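Side-chain contacts in xylose isomerase-like TIM barrel (Anabaena variabilis ATCC 29413, PDB 2QW5), which probably works as a sugar isomerase or epimerase, binding a zinc ion and, in this crystal, D-xylose at the mouth of a TIM barrel: residues Ile278-Phe283 against Lys323-Glu328; Arg253-Thr258 against Tyr315-Glu320; Ile130-Gly135 against Glu153-Arg158; Val88-Thr91 against Asp95-Ser98; Ile32-Ile37 against Asp75-Glu80. One frame throughout, in Å; residues are numbered along the deposited sequence. Where two conformers were deposited one is given.

Contact 1. Residues Ile278-Phe283 against Lys323-Glu328; sequences IAVEIF and KVTRKE. With ZN (zinc ion), chain D; XLS (D-xylose), chain C.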
# COMPACT_ATOMS: atom_id res chain seq x y z
N ILE A 278 -35.05 -13.40 9.03
CA ILE A 278 -34.16 -12.37 9.61
C ILE A 278 -32.82 -13.06 9.84
O ILE A 278 -32.77 -13.98 10.63
CB ILE A 278 -34.70 -11.82 10.96
CG1 ILE A 278 -36.06 -11.14 10.80
CG2 ILE A 278 -33.70 -10.85 11.59
CD1 ILE A 278 -36.01 -9.88 9.97
N ALA A 279 -31.75 -12.63 9.15
CA ALA A 279 -30.43 -13.29 9.29
C ALA A 279 -29.49 -12.57 10.26
O ALA A 279 -29.33 -11.39 10.20
CB ALA A 279 -29.76 -13.42 7.98
N VAL A 280 -28.91 -13.34 11.19
CA VAL A 280 -27.87 -12.85 12.10
C VAL A 280 -26.58 -12.90 11.27
O VAL A 280 -26.18 -13.97 10.85
CB VAL A 280 -27.72 -13.79 13.34
CG1 VAL A 280 -26.42 -13.49 14.11
CG2 VAL A 280 -28.96 -13.68 14.22
N GLU A 281 -25.96 -11.74 11.02
CA GLU A 281 -24.71 -11.69 10.26
C GLU A 281 -23.54 -11.17 11.12
O GLU A 281 -23.37 -9.97 11.29
CB GLU A 281 -24.86 -10.87 9.01
CG GLU A 281 -23.68 -11.15 8.04
CD GLU A 281 -23.76 -10.35 6.80
OE1 GLU A 281 -23.96 -9.12 6.96
OE2 GLU A 281 -23.59 -10.92 5.70
N ILE A 282 -22.77 -12.10 11.65
CA ILE A 282 -21.64 -11.82 12.50
C ILE A 282 -20.36 -12.25 11.71
O ILE A 282 -20.24 -13.41 11.26
CB ILE A 282 -21.77 -12.60 13.86
CG1 ILE A 282 -22.99 -12.05 14.65
CG2 ILE A 282 -20.46 -12.47 14.70
CD1 ILE A 282 -23.24 -12.79 15.97
N PHE A 283 -19.43 -11.30 11.60
CA PHE A 283 -18.16 -11.48 10.91
C PHE A 283 -17.15 -11.85 11.98
O PHE A 283 -16.70 -11.02 12.75
CB PHE A 283 -17.74 -10.19 10.20
CG PHE A 283 -18.54 -9.93 8.97
CD1 PHE A 283 -19.84 -9.47 9.06
CD2 PHE A 283 -18.01 -10.17 7.71
CE1 PHE A 283 -20.60 -9.21 7.91
CE2 PHE A 283 -18.79 -9.88 6.55
CZ PHE A 283 -20.08 -9.42 6.68
N LYS A 323 -30.92 -15.30 20.90
CA LYS A 323 -31.65 -14.95 22.12
C LYS A 323 -32.02 -13.47 22.13
O LYS A 323 -33.20 -13.13 22.31
CB LYS A 323 -30.88 -15.39 23.38
CG LYS A 323 -30.88 -16.92 23.60
CD LYS A 323 -29.90 -17.32 24.71
CE LYS A 323 -29.88 -18.84 25.05
NZ LYS A 323 -31.07 -19.37 25.78
N VAL A 324 -31.05 -12.59 21.86
CA VAL A 324 -31.34 -11.14 21.80
C VAL A 324 -32.32 -10.79 20.68
O VAL A 324 -33.24 -10.02 20.90
CB VAL A 324 -30.06 -10.21 21.82
CG1 VAL A 324 -29.26 -10.27 20.49
CG2 VAL A 324 -30.48 -8.78 22.09
N THR A 325 -32.12 -11.35 19.48
CA THR A 325 -33.00 -11.09 18.31
C THR A 325 -34.46 -11.46 18.63
O THR A 325 -35.37 -10.69 18.35
CB THR A 325 -32.50 -11.85 17.04
OG1 THR A 325 -31.14 -11.47 16.76
CG2 THR A 325 -33.40 -11.57 15.82
N ARG A 326 -34.66 -12.64 19.23
CA ARG A 326 -36.01 -13.09 19.63
C ARG A 326 -36.62 -12.23 20.75
O ARG A 326 -37.82 -11.91 20.68
CB ARG A 326 -36.02 -14.58 20.03
CG ARG A 326 -35.83 -15.47 18.86
CD ARG A 326 -36.49 -16.81 19.01
NE ARG A 326 -36.41 -17.63 17.78
CZ ARG A 326 -37.16 -17.46 16.67
NH1 ARG A 326 -38.01 -16.43 16.51
NH2 ARG A 326 -36.98 -18.32 15.67
N LYS A 327 -35.78 -11.81 21.71
CA LYS A 327 -36.20 -10.95 22.81
C LYS A 327 -36.72 -9.64 22.26
O LYS A 327 -37.79 -9.16 22.65
CB LYS A 327 -35.04 -10.65 23.77
CG LYS A 327 -35.53 -10.16 25.14
CD LYS A 327 -34.45 -9.83 26.19
CE LYS A 327 -34.04 -8.34 26.20
NZ LYS A 327 -33.24 -7.93 25.00
N GLU A 328 -35.97 -9.07 21.33
CA GLU A 328 -36.30 -7.77 20.74
C GLU A 328 -37.46 -7.83 19.77
O GLU A 328 -38.23 -6.86 19.67
CB GLU A 328 -35.04 -7.19 20.09
CG GLU A 328 -33.94 -6.88 21.13
CD GLU A 328 -34.31 -5.78 22.11
OE1 GLU A 328 -35.11 -4.87 21.77
OE2 GLU A 328 -33.76 -5.82 23.23
ZN ZN D . -24.49 -7.78 5.43
C1 XLS C . -19.94 -7.54 3.75
C2 XLS C . -20.19 -8.08 2.35
C3 XLS C . -18.97 -8.86 1.74
C4 XLS C . -19.36 -10.07 0.91
O1 XLS C . -20.44 -6.30 4.27
O2 XLS C . -21.42 -8.81 2.28
O3 XLS C . -17.96 -9.35 2.62
O4 XLS C . -20.33 -9.68 -0.02
O HOH W 1 -22.53 -7.28 5.32
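This is a small buried packing contact between a barrel strand and an outer helix of the TIM barrel: V280 and I278, on strand 278-280, point outward at T325 of helix 314-332. T325 carries the helix side of it. Its OG1 stands 4.0 Å from V280 CG2, while its methyl CG2 approaches I278 CG2 only loosely, at 4.3 Å in the conformer given, so one threonine lies near two strand residues that flank A279. With chi1 at -56°, OG1 lies beside the backbone N of T325, where it also bonds to the carbonyl oxygen of A321 one turn earlier; the hydroxyl is thus satisfied inside its own helix and turns only a van der Waals surface to the valine.

Past the strand the chain faces the zinc and sugar site. E281 reaches the zinc ion with OE1 at 2.1 Å through a side chain extended beyond CG, CG being anti to the backbone N (chi1 -164°). D216, Q247 and E183 bind the same metal, and water 1, 2.0 Å from the zinc, donates to XLS O1 at 2.5 Å. F283 approaches the sugar obliquely, its CZ 3.5 Å from XLS C1. With an alanine here the sugar would probably lose this hydrophobic neighbour, and F16 and F289 the ring they pack on.

Around the contact, strand 278-280 closes the barrel between strands 243-248 and 11-14, bonding to the backbones of both, and T325 also touches V248 of the former and W263 of helix 263-273.

Contact 2. Residues Arg253-Thr258 against Tyr315-Glu320; sequences RGALHT and YDIADE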
# COMPACT_ATOMS: atom_id res chain seq x y z
N ARG A 253 -19.81 -5.45 13.87
CA ARG A 253 -20.01 -6.73 13.17
C ARG A 253 -19.72 -7.96 14.03
O ARG A 253 -19.71 -9.03 13.49
CB ARG A 253 -19.26 -6.85 11.84
CG ARG A 253 -19.17 -5.61 10.98
CD ARG A 253 -20.43 -4.87 10.72
NE ARG A 253 -21.49 -5.62 10.07
CZ ARG A 253 -21.64 -5.87 8.76
NH1 ARG A 253 -20.72 -5.53 7.83
NH2 ARG A 253 -22.71 -6.55 8.39
N GLY A 254 -19.55 -7.78 15.34
CA GLY A 254 -19.24 -8.87 16.28
C GLY A 254 -20.43 -9.32 17.11
O GLY A 254 -21.43 -9.78 16.56
N ALA A 255 -20.34 -9.15 18.44
CA ALA A 255 -21.36 -9.62 19.39
C ALA A 255 -22.66 -8.85 19.22
O ALA A 255 -22.68 -7.65 19.36
CB ALA A 255 -20.87 -9.50 20.81
N LEU A 256 -23.75 -9.56 18.95
CA LEU A 256 -25.04 -8.89 18.69
C LEU A 256 -25.76 -8.45 19.98
O LEU A 256 -26.53 -7.48 19.98
CB LEU A 256 -25.89 -9.80 17.79
CG LEU A 256 -27.20 -9.30 17.19
CD1 LEU A 256 -26.99 -8.01 16.37
CD2 LEU A 256 -27.82 -10.42 16.37
N HIS A 257 -25.46 -9.10 21.10
CA HIS A 257 -26.15 -8.82 22.36
C HIS A 257 -25.58 -7.67 23.20
O HIS A 257 -26.21 -7.29 24.19
CB HIS A 257 -26.26 -10.10 23.21
CG HIS A 257 -24.96 -10.65 23.66
ND1 HIS A 257 -23.99 -11.09 22.78
CD2 HIS A 257 -24.48 -10.90 24.91
CE1 HIS A 257 -22.96 -11.56 23.47
NE2 HIS A 257 -23.24 -11.46 24.76
N THR A 258 -24.39 -7.15 22.84
CA THR A 258 -23.79 -6.01 23.54
C THR A 258 -23.44 -4.98 22.47
O THR A 258 -22.33 -4.95 21.92
CB THR A 258 -22.58 -6.45 24.32
OG1 THR A 258 -21.67 -7.06 23.41
CG2 THR A 258 -22.99 -7.46 25.37
N TYR A 315 -19.97 -20.48 19.17
CA TYR A 315 -21.31 -20.94 19.52
C TYR A 315 -21.95 -20.13 20.62
O TYR A 315 -23.15 -19.89 20.59
CB TYR A 315 -21.29 -22.44 19.87
CG TYR A 315 -20.87 -23.34 18.74
CD1 TYR A 315 -21.34 -23.14 17.44
CD2 TYR A 315 -20.10 -24.47 18.98
CE1 TYR A 315 -20.97 -23.95 16.40
CE2 TYR A 315 -19.73 -25.32 17.93
CZ TYR A 315 -20.18 -25.06 16.65
OH TYR A 315 -19.85 -25.88 15.62
N ASP A 316 -21.14 -19.71 21.59
CA ASP A 316 -21.59 -18.80 22.65
C ASP A 316 -22.19 -17.54 22.02
O ASP A 316 -23.30 -17.15 22.36
CB ASP A 316 -20.44 -18.40 23.59
CG ASP A 316 -19.80 -19.60 24.30
OD1 ASP A 316 -20.49 -20.60 24.59
OD2 ASP A 316 -18.58 -19.53 24.55
N ILE A 317 -21.45 -16.92 21.11
CA ILE A 317 -21.90 -15.69 20.46
C ILE A 317 -23.18 -15.94 19.61
O ILE A 317 -24.12 -15.14 19.69
CB ILE A 317 -20.76 -15.03 19.65
CG1 ILE A 317 -19.62 -14.59 20.59
CG2 ILE A 317 -21.24 -13.80 18.84
CD1 ILE A 317 -20.00 -13.63 21.71
N ALA A 318 -23.19 -17.04 18.86
CA ALA A 318 -24.35 -17.43 18.01
C ALA A 318 -25.63 -17.60 18.84
O ALA A 318 -26.70 -17.11 18.47
CB ALA A 318 -24.04 -18.72 17.24
N ASP A 319 -25.49 -18.25 19.99
CA ASP A 319 -26.62 -18.49 20.87
C ASP A 319 -27.15 -17.19 21.47
O ASP A 319 -28.36 -16.96 21.48
CB ASP A 319 -26.24 -19.48 21.98
CG ASP A 319 -27.44 -20.00 22.75
OD1 ASP A 319 -28.55 -20.10 22.18
OD2 ASP A 319 -27.23 -20.37 23.93
N GLU A 320 -26.25 -16.33 21.95
CA GLU A 320 -26.66 -15.03 22.51
C GLU A 320 -27.30 -14.16 21.44
O GLU A 320 -28.19 -13.37 21.76
CB GLU A 320 -25.47 -14.26 23.09
CG GLU A 320 -24.82 -14.90 24.30
CD GLU A 320 -25.70 -14.90 25.57
OE1 GLU A 320 -26.49 -13.95 25.79
OE2 GLU A 320 -25.58 -15.86 26.36
O HOH W 2 -24.02 -12.30 20.09
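The loop that follows barrel strand 243-248 folds back here onto helix 314-332, with H257 lying against E320 and I317. E320 CB sits over one face of the imidazole, 3.6 Å from the ring centroid and 13° off the normal, which makes a CH-pi contact; on the opposite face is T258 CG2, offset toward the rim. I317 comes in differently, its CD1 near the ring plane at the edge, 4.0 Å from H257 CE1. H257 holds its ring between its own backbone N and carbonyl carbon (chi1 65°), the crowded position. E320 CG, set by chi1 beside the backbone N, lies 3.8 Å from H257 NE2; the bend at chi2 turns the carboxylate back so that OE1 comes near CD2, its plane 41° from that of the ring.

In this alpha/beta barrel the loop carries a ligand-pocket residue at one end and a helix contact at the other: R253 touches the xylose, and its NE bonds to S249 OG, whereas A255 and H257 rest on the outer helix. Water 2, off ND1 of the histidine, joins the two backbones. It accepts from L256 N at 3.0 Å, donates to I317 O at 2.9 Å and is hydrogen-bonded to H257 ND1 at 2.9 Å. Next to it A255 CB packs on I317 CD1 at 4.3 Å.

Contact 3. Residues Ile130-Gly135 against Glu153-Arg158; sequences IVIPYG and EHLKVR. With XLS (D-xylose), chain C.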
# COMPACT_ATOMS: atom_id res chain seq x y z
N ILE A 130 -23.58 -6.86 -5.64
CA ILE A 130 -23.60 -7.36 -7.01
C ILE A 130 -23.68 -6.27 -8.13
O ILE A 130 -23.90 -6.62 -9.29
CB ILE A 130 -24.68 -8.45 -7.20
CG1 ILE A 130 -26.11 -7.92 -6.98
CG2 ILE A 130 -24.39 -9.70 -6.24
CD1 ILE A 130 -27.19 -8.88 -7.35
N VAL A 131 -23.50 -4.99 -7.75
CA VAL A 131 -23.51 -3.85 -8.70
C VAL A 131 -22.07 -3.34 -8.91
O VAL A 131 -21.50 -3.48 -9.98
CB VAL A 131 -24.45 -2.76 -8.21
CG1 VAL A 131 -24.52 -1.60 -9.24
CG2 VAL A 131 -25.87 -3.33 -7.92
N ILE A 132 -21.50 -2.74 -7.88
CA ILE A 132 -20.14 -2.23 -7.90
C ILE A 132 -19.32 -3.33 -7.15
O ILE A 132 -19.79 -3.80 -6.10
CB ILE A 132 -20.02 -0.90 -7.12
CG1 ILE A 132 -21.01 0.16 -7.66
CG2 ILE A 132 -18.58 -0.38 -7.13
CD1 ILE A 132 -20.78 0.56 -9.08
N PRO A 133 -18.15 -3.73 -7.70
CA PRO A 133 -17.26 -4.73 -7.07
C PRO A 133 -16.94 -4.41 -5.62
O PRO A 133 -16.57 -3.29 -5.32
CB PRO A 133 -15.99 -4.64 -7.92
CG PRO A 133 -16.50 -4.32 -9.27
CD PRO A 133 -17.59 -3.31 -9.00
N TYR A 134 -17.08 -5.41 -4.74
CA TYR A 134 -16.95 -5.18 -3.32
C TYR A 134 -15.53 -4.80 -2.94
O TYR A 134 -14.60 -5.53 -3.25
CB TYR A 134 -17.37 -6.41 -2.51
CG TYR A 134 -17.06 -6.27 -1.05
CD1 TYR A 134 -17.87 -5.50 -0.21
CD2 TYR A 134 -15.93 -6.89 -0.49
CE1 TYR A 134 -17.58 -5.34 1.12
CE2 TYR A 134 -15.63 -6.72 0.84
CZ TYR A 134 -16.45 -5.96 1.64
OH TYR A 134 -16.13 -5.82 2.95
N GLY A 135 -15.39 -3.68 -2.22
CA GLY A 135 -14.09 -3.18 -1.75
C GLY A 135 -13.11 -2.67 -2.76
O GLY A 135 -11.98 -2.45 -2.40
N GLU A 153 -19.57 11.53 -9.06
CA GLU A 153 -19.68 11.74 -10.52
C GLU A 153 -19.29 10.48 -11.29
O GLU A 153 -20.00 10.10 -12.24
CB GLU A 153 -18.86 12.96 -10.98
CG GLU A 153 -19.38 14.28 -10.47
CD GLU A 153 -20.82 14.55 -10.95
OE1 GLU A 153 -21.13 14.42 -12.16
OE2 GLU A 153 -21.66 14.87 -10.09
N HIS A 154 -18.19 9.84 -10.86
CA HIS A 154 -17.69 8.56 -11.40
C HIS A 154 -18.75 7.46 -11.27
O HIS A 154 -19.01 6.68 -12.22
CB HIS A 154 -16.41 8.14 -10.65
CG HIS A 154 -15.88 6.78 -11.01
ND1 HIS A 154 -14.86 6.60 -11.91
CD2 HIS A 154 -16.21 5.54 -10.57
CE1 HIS A 154 -14.60 5.31 -12.04
NE2 HIS A 154 -15.42 4.65 -11.24
N LEU A 155 -19.35 7.37 -10.08
CA LEU A 155 -20.37 6.35 -9.82
C LEU A 155 -21.63 6.46 -10.66
O LEU A 155 -22.28 5.44 -10.88
CB LEU A 155 -20.73 6.25 -8.34
CG LEU A 155 -19.68 5.68 -7.38
CD1 LEU A 155 -20.13 5.93 -5.94
CD2 LEU A 155 -19.37 4.19 -7.64
N LYS A 156 -21.99 7.66 -11.12
CA LYS A 156 -23.17 7.81 -12.01
C LYS A 156 -23.01 7.01 -13.29
O LYS A 156 -23.97 6.39 -13.75
CB LYS A 156 -23.43 9.27 -12.38
CG LYS A 156 -23.80 10.19 -11.23
CD LYS A 156 -23.85 11.64 -11.76
CE LYS A 156 -24.20 12.61 -10.65
NZ LYS A 156 -24.33 14.00 -11.17
N VAL A 157 -21.78 7.00 -13.83
CA VAL A 157 -21.48 6.28 -15.07
C VAL A 157 -21.52 4.76 -14.80
O VAL A 157 -22.08 4.02 -15.59
CB VAL A 157 -20.13 6.70 -15.69
CG1 VAL A 157 -19.86 5.93 -17.02
CG2 VAL A 157 -20.07 8.18 -15.90
N ARG A 158 -20.97 4.33 -13.66
CA ARG A 158 -20.95 2.92 -13.27
C ARG A 158 -22.37 2.41 -13.06
O ARG A 158 -22.73 1.34 -13.58
CB ARG A 158 -20.12 2.72 -11.99
CG ARG A 158 -18.66 3.21 -12.09
CD ARG A 158 -17.76 2.31 -12.96
NE ARG A 158 -17.55 1.03 -12.28
CZ ARG A 158 -16.67 0.80 -11.30
NH1 ARG A 158 -15.82 1.72 -10.88
NH2 ARG A 158 -16.64 -0.41 -10.74
C1 XLS C . -19.94 -7.54 3.75
C2 XLS C . -20.19 -8.08 2.35
C3 XLS C . -18.97 -8.86 1.74
C4 XLS C . -19.36 -10.07 0.91
O1 XLS C . -20.44 -6.30 4.27
O2 XLS C . -21.42 -8.81 2.28
O3 XLS C . -17.96 -9.35 2.62
O4 XLS C . -20.33 -9.68 -0.02
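The guanidinium of R158 meets P133 at its edge, near its own plane: P133 CD lies 3.5 Å from R158 NH2, and I132 CG2 comes up obliquely, 4.1 Å from the same nitrogen. In the H154 conformer given, another edge position is taken by this histidine, one turn back on the helix. There R158 NH1 donates to H154 NE2 at 3.0 Å, with an N-H...N angle of 151°; NH1 lies in the plane of the imidazole, 4° out of it, and the two planes stand roughly at right angles. The bond is not certain for the other conformer. The third flat group, the ring of Y134, lies across the loop from all this and has XLS C3 over the centre of one face, 3.7 Å above the plane.

The loop belongs to the beta-alpha unit of the TIM barrel that runs from strand 125-128 into helix 148-176, so one short segment bears on the sugar with Y134 and on its own following helix with I132 and P133. I132 CD1 packs against R158 CB at 3.7 Å and, more loosely, against L155 CD2 at 4.2 Å. Bends at chi2 and chi3 fold the arginine back over the loop instead of letting it run out from the helix. There NE bonds to S97 OG, while the Y134 hydroxyl bonds to E189 OE1.

Contact 4. Residues Val88-Thr91 against Asp95-Ser98; sequences VGAT and DPSS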
# COMPACT_ATOMS: atom_id res chain seq x y z
N VAL A 88 -23.13 -13.21 -2.41
CA VAL A 88 -22.39 -13.16 -3.65
C VAL A 88 -22.02 -11.72 -3.94
O VAL A 88 -22.85 -10.84 -3.80
CB VAL A 88 -23.23 -13.72 -4.85
CG1 VAL A 88 -22.51 -13.48 -6.15
CG2 VAL A 88 -23.48 -15.25 -4.69
N GLY A 89 -20.79 -11.52 -4.38
CA GLY A 89 -20.30 -10.20 -4.74
C GLY A 89 -19.70 -10.11 -6.11
O GLY A 89 -19.08 -11.06 -6.59
N ALA A 90 -19.91 -8.97 -6.77
CA ALA A 90 -19.22 -8.65 -8.01
C ALA A 90 -17.75 -8.45 -7.62
O ALA A 90 -17.43 -8.10 -6.47
CB ALA A 90 -19.78 -7.35 -8.65
N THR A 91 -16.86 -8.69 -8.59
CA THR A 91 -15.41 -8.59 -8.39
C THR A 91 -14.85 -7.65 -9.42
O THR A 91 -15.53 -7.25 -10.35
CB THR A 91 -14.73 -9.95 -8.51
OG1 THR A 91 -14.68 -10.41 -9.86
CG2 THR A 91 -15.45 -11.00 -7.65
N ASP A 95 -17.36 -7.45 -13.25
CA ASP A 95 -17.91 -6.13 -12.93
C ASP A 95 -18.99 -5.71 -13.95
O ASP A 95 -18.67 -5.31 -15.07
CB ASP A 95 -16.78 -5.10 -12.83
CG ASP A 95 -17.26 -3.70 -12.49
OD1 ASP A 95 -18.45 -3.49 -12.17
OD2 ASP A 95 -16.41 -2.78 -12.54
N PRO A 96 -20.27 -5.77 -13.52
CA PRO A 96 -21.35 -5.37 -14.42
C PRO A 96 -21.48 -3.88 -14.69
O PRO A 96 -22.25 -3.51 -15.56
CB PRO A 96 -22.61 -5.89 -13.71
CG PRO A 96 -22.27 -5.87 -12.28
CD PRO A 96 -20.81 -6.28 -12.25
N SER A 97 -20.76 -3.06 -13.94
CA SER A 97 -20.72 -1.61 -14.11
C SER A 97 -19.53 -1.17 -14.98
O SER A 97 -19.26 0.04 -15.10
CB SER A 97 -20.67 -0.92 -12.73
OG SER A 97 -19.45 -1.20 -12.06
N SER A 98 -18.83 -2.10 -15.61
CA SER A 98 -17.71 -1.78 -16.49
C SER A 98 -18.17 -0.95 -17.68
O SER A 98 -19.31 -1.03 -18.08
CB SER A 98 -17.07 -3.05 -17.04
OG SER A 98 -16.06 -2.76 -18.00
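From its CB, 3.5 Å from T91 O, the side chain of D95 runs on to a carboxylate that organises its own turn. CG is anti to the backbone N (chi1 -179°), which carries the group forward over the residues that follow. There OD1 accepts two bonds from S97: the backbone N, 2.9 Å away, comes from above the carboxylate plane, 51° out of it, and the hydroxyl OG, at 2.5 Å, uses the syn lone pair. OD2 forms a salt bridge with R158 of helix 148-176. An asparagine here is likely to weaken the grip on that arginine, since the charge that pairs with it would be lost.

Across the contact the packing is light. A90 CB touches P96 CD at 3.9 Å, and the proline ring also rests on A107 of helix 101-120 and I165 of helix 148-176. T91 turns its hydroxyl elsewhere, to D141 of a neighbouring subunit and to F94 N.

The bond from S97 N to D95 OD1 defines an Asx turn, set in a type I beta turn from D95 to S98, within the loop that leads from barrel strand 83-87 to helix 101-120.

Contact 5. Residues Ile32-Ile37 against Asp75-Glu80; sequences IVVAHI and DSEGLE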
# COMPACT_ATOMS: atom_id res chain seq x y z
N ILE A 32 -17.59 -30.78 8.57
CA ILE A 32 -17.49 -29.61 9.45
C ILE A 32 -18.71 -28.70 9.26
O ILE A 32 -19.32 -28.31 10.25
CB ILE A 32 -16.17 -28.83 9.24
CG1 ILE A 32 -14.96 -29.69 9.65
CG2 ILE A 32 -16.16 -27.58 10.08
CD1 ILE A 32 -13.59 -29.04 9.32
N VAL A 33 -19.07 -28.41 8.02
CA VAL A 33 -20.27 -27.62 7.69
C VAL A 33 -21.54 -28.21 8.36
O VAL A 33 -22.31 -27.48 9.02
CB VAL A 33 -20.47 -27.51 6.15
CG1 VAL A 33 -21.79 -26.80 5.81
CG2 VAL A 33 -19.29 -26.78 5.52
N VAL A 34 -21.71 -29.54 8.25
CA VAL A 34 -22.88 -30.22 8.81
C VAL A 34 -22.89 -30.18 10.34
O VAL A 34 -23.93 -29.90 10.92
CB VAL A 34 -23.06 -31.63 8.22
CG1 VAL A 34 -24.14 -32.44 8.98
CG2 VAL A 34 -23.37 -31.52 6.69
N ALA A 35 -21.73 -30.40 10.97
CA ALA A 35 -21.62 -30.33 12.44
C ALA A 35 -21.92 -28.93 12.99
O ALA A 35 -22.55 -28.81 14.03
CB ALA A 35 -20.24 -30.83 12.91
N HIS A 36 -21.50 -27.87 12.27
CA HIS A 36 -21.84 -26.49 12.67
C HIS A 36 -23.34 -26.26 12.58
O HIS A 36 -23.95 -25.75 13.51
CB HIS A 36 -21.16 -25.43 11.78
CG HIS A 36 -19.68 -25.28 11.98
ND1 HIS A 36 -19.08 -25.45 13.21
CD2 HIS A 36 -18.70 -24.88 11.14
CE1 HIS A 36 -17.78 -25.24 13.09
NE2 HIS A 36 -17.53 -24.87 11.85
N ILE A 37 -23.93 -26.65 11.45
CA ILE A 37 -25.38 -26.49 11.22
C ILE A 37 -26.20 -27.20 12.30
O ILE A 37 -27.14 -26.62 12.81
CB ILE A 37 -25.81 -26.99 9.82
CG1 ILE A 37 -25.31 -26.06 8.72
CG2 ILE A 37 -27.36 -27.09 9.72
CD1 ILE A 37 -25.55 -26.55 7.32
N ASP A 75 -29.00 -32.94 2.79
CA ASP A 75 -30.28 -33.69 2.82
C ASP A 75 -30.10 -35.10 3.37
O ASP A 75 -30.86 -35.52 4.25
CB ASP A 75 -30.90 -33.77 1.43
CG ASP A 75 -31.34 -32.44 0.90
OD1 ASP A 75 -31.46 -31.47 1.69
OD2 ASP A 75 -31.54 -32.36 -0.34
N SER A 76 -29.04 -35.77 2.93
CA SER A 76 -28.74 -37.13 3.41
C SER A 76 -28.37 -37.16 4.90
O SER A 76 -28.54 -38.20 5.56
CB SER A 76 -27.66 -37.79 2.55
OG SER A 76 -26.39 -37.24 2.80
N GLU A 77 -27.88 -36.04 5.44
CA GLU A 77 -27.61 -35.91 6.89
C GLU A 77 -28.81 -35.49 7.77
O GLU A 77 -28.62 -35.14 8.93
CB GLU A 77 -26.40 -34.95 7.10
CG GLU A 77 -25.06 -35.54 6.65
CD GLU A 77 -24.60 -36.69 7.58
OE1 GLU A 77 -24.40 -36.45 8.78
OE2 GLU A 77 -24.46 -37.84 7.10
N GLY A 78 -30.04 -35.52 7.22
CA GLY A 78 -31.26 -35.13 7.94
C GLY A 78 -31.61 -33.65 7.92
O GLY A 78 -32.53 -33.22 8.65
N LEU A 79 -30.95 -32.89 7.04
CA LEU A 79 -31.12 -31.43 7.01
C LEU A 79 -31.94 -30.95 5.82
O LEU A 79 -31.78 -29.80 5.40
CB LEU A 79 -29.75 -30.73 7.08
CG LEU A 79 -28.84 -31.11 8.28
CD1 LEU A 79 -27.45 -30.47 8.18
CD2 LEU A 79 -29.48 -30.77 9.59
N GLU A 80 -32.91 -31.77 5.37
CA GLU A 80 -33.80 -31.43 4.25
C GLU A 80 -34.50 -30.10 4.42
O GLU A 80 -34.60 -29.33 3.45
CB GLU A 80 -34.91 -32.49 4.03
CG GLU A 80 -34.46 -33.87 3.55
CD GLU A 80 -34.14 -34.87 4.70
OE1 GLU A 80 -33.90 -34.44 5.86
OE2 GLU A 80 -34.15 -36.09 4.41
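V34 and I37 of helix 27-42 pack against L79, whose N-H closes the Schellman motif that ends helix 60-76, on the outer layer of the TIM barrel. In that motif G78, with positive phi, is the C-prime residue: G78 N bonds to D75 O, and L79 N reaches back to L74 O. The chain turn brings L79 round to face the neighbouring helix.

The tight part is apolar and buried. A single methyl, L79 CD1, fits between the two helix residues, 3.7 Å from I37 CG2 and 3.9 Å from V34 CG1. V34 and I37 sit three residues apart, close to one turn, and present these branches to the same point; in V34 the torsion of 170° sets CG1 anti to the backbone N. Both residues also touch L74, from the last turns of helix 60-76, and I37 reaches inward to F48 on strand 47-51, which ties this outer pair of helices to the barrel wall.

The looser side is that of E77, which is partly exposed. It crosses V34 at about a right angle and touches it mainly with its aliphatic part, CB lying 3.9 Å from V34 CG1. Its backbone carbonyl is held from the first helix, where K38 NZ bonds to E77 O. The glutamate chain is bent at chi2 (-70°), folding back so that even its carboxylate oxygen OE1 comes to 4.0 Å from V34 CG1.

Along the chain, contact 5 straddles the first two helices of the barrel, contacts 4 and 3 follow in series, and contacts 2 and 1 interlock, their segments alternating and both ending on helix 314-332. Two touching pairs result. Contacts 1 and 2 have centres 8 Å apart, joined by a salt bridge from R253 NH2 to E281 OE1 (3.2 Å); contacts 3 and 4, also 8 Å apart, are on the opposite side of the chain's centre. The centres of contacts 1 and 3 are 30 Å apart, yet both contacts touch the xylose, so the two pairs flank the site. Contact 5 is peripheral, 22 Å from contact 2 between centres, but H36 ND1 meets Y315 OH in a probable hydrogen bond.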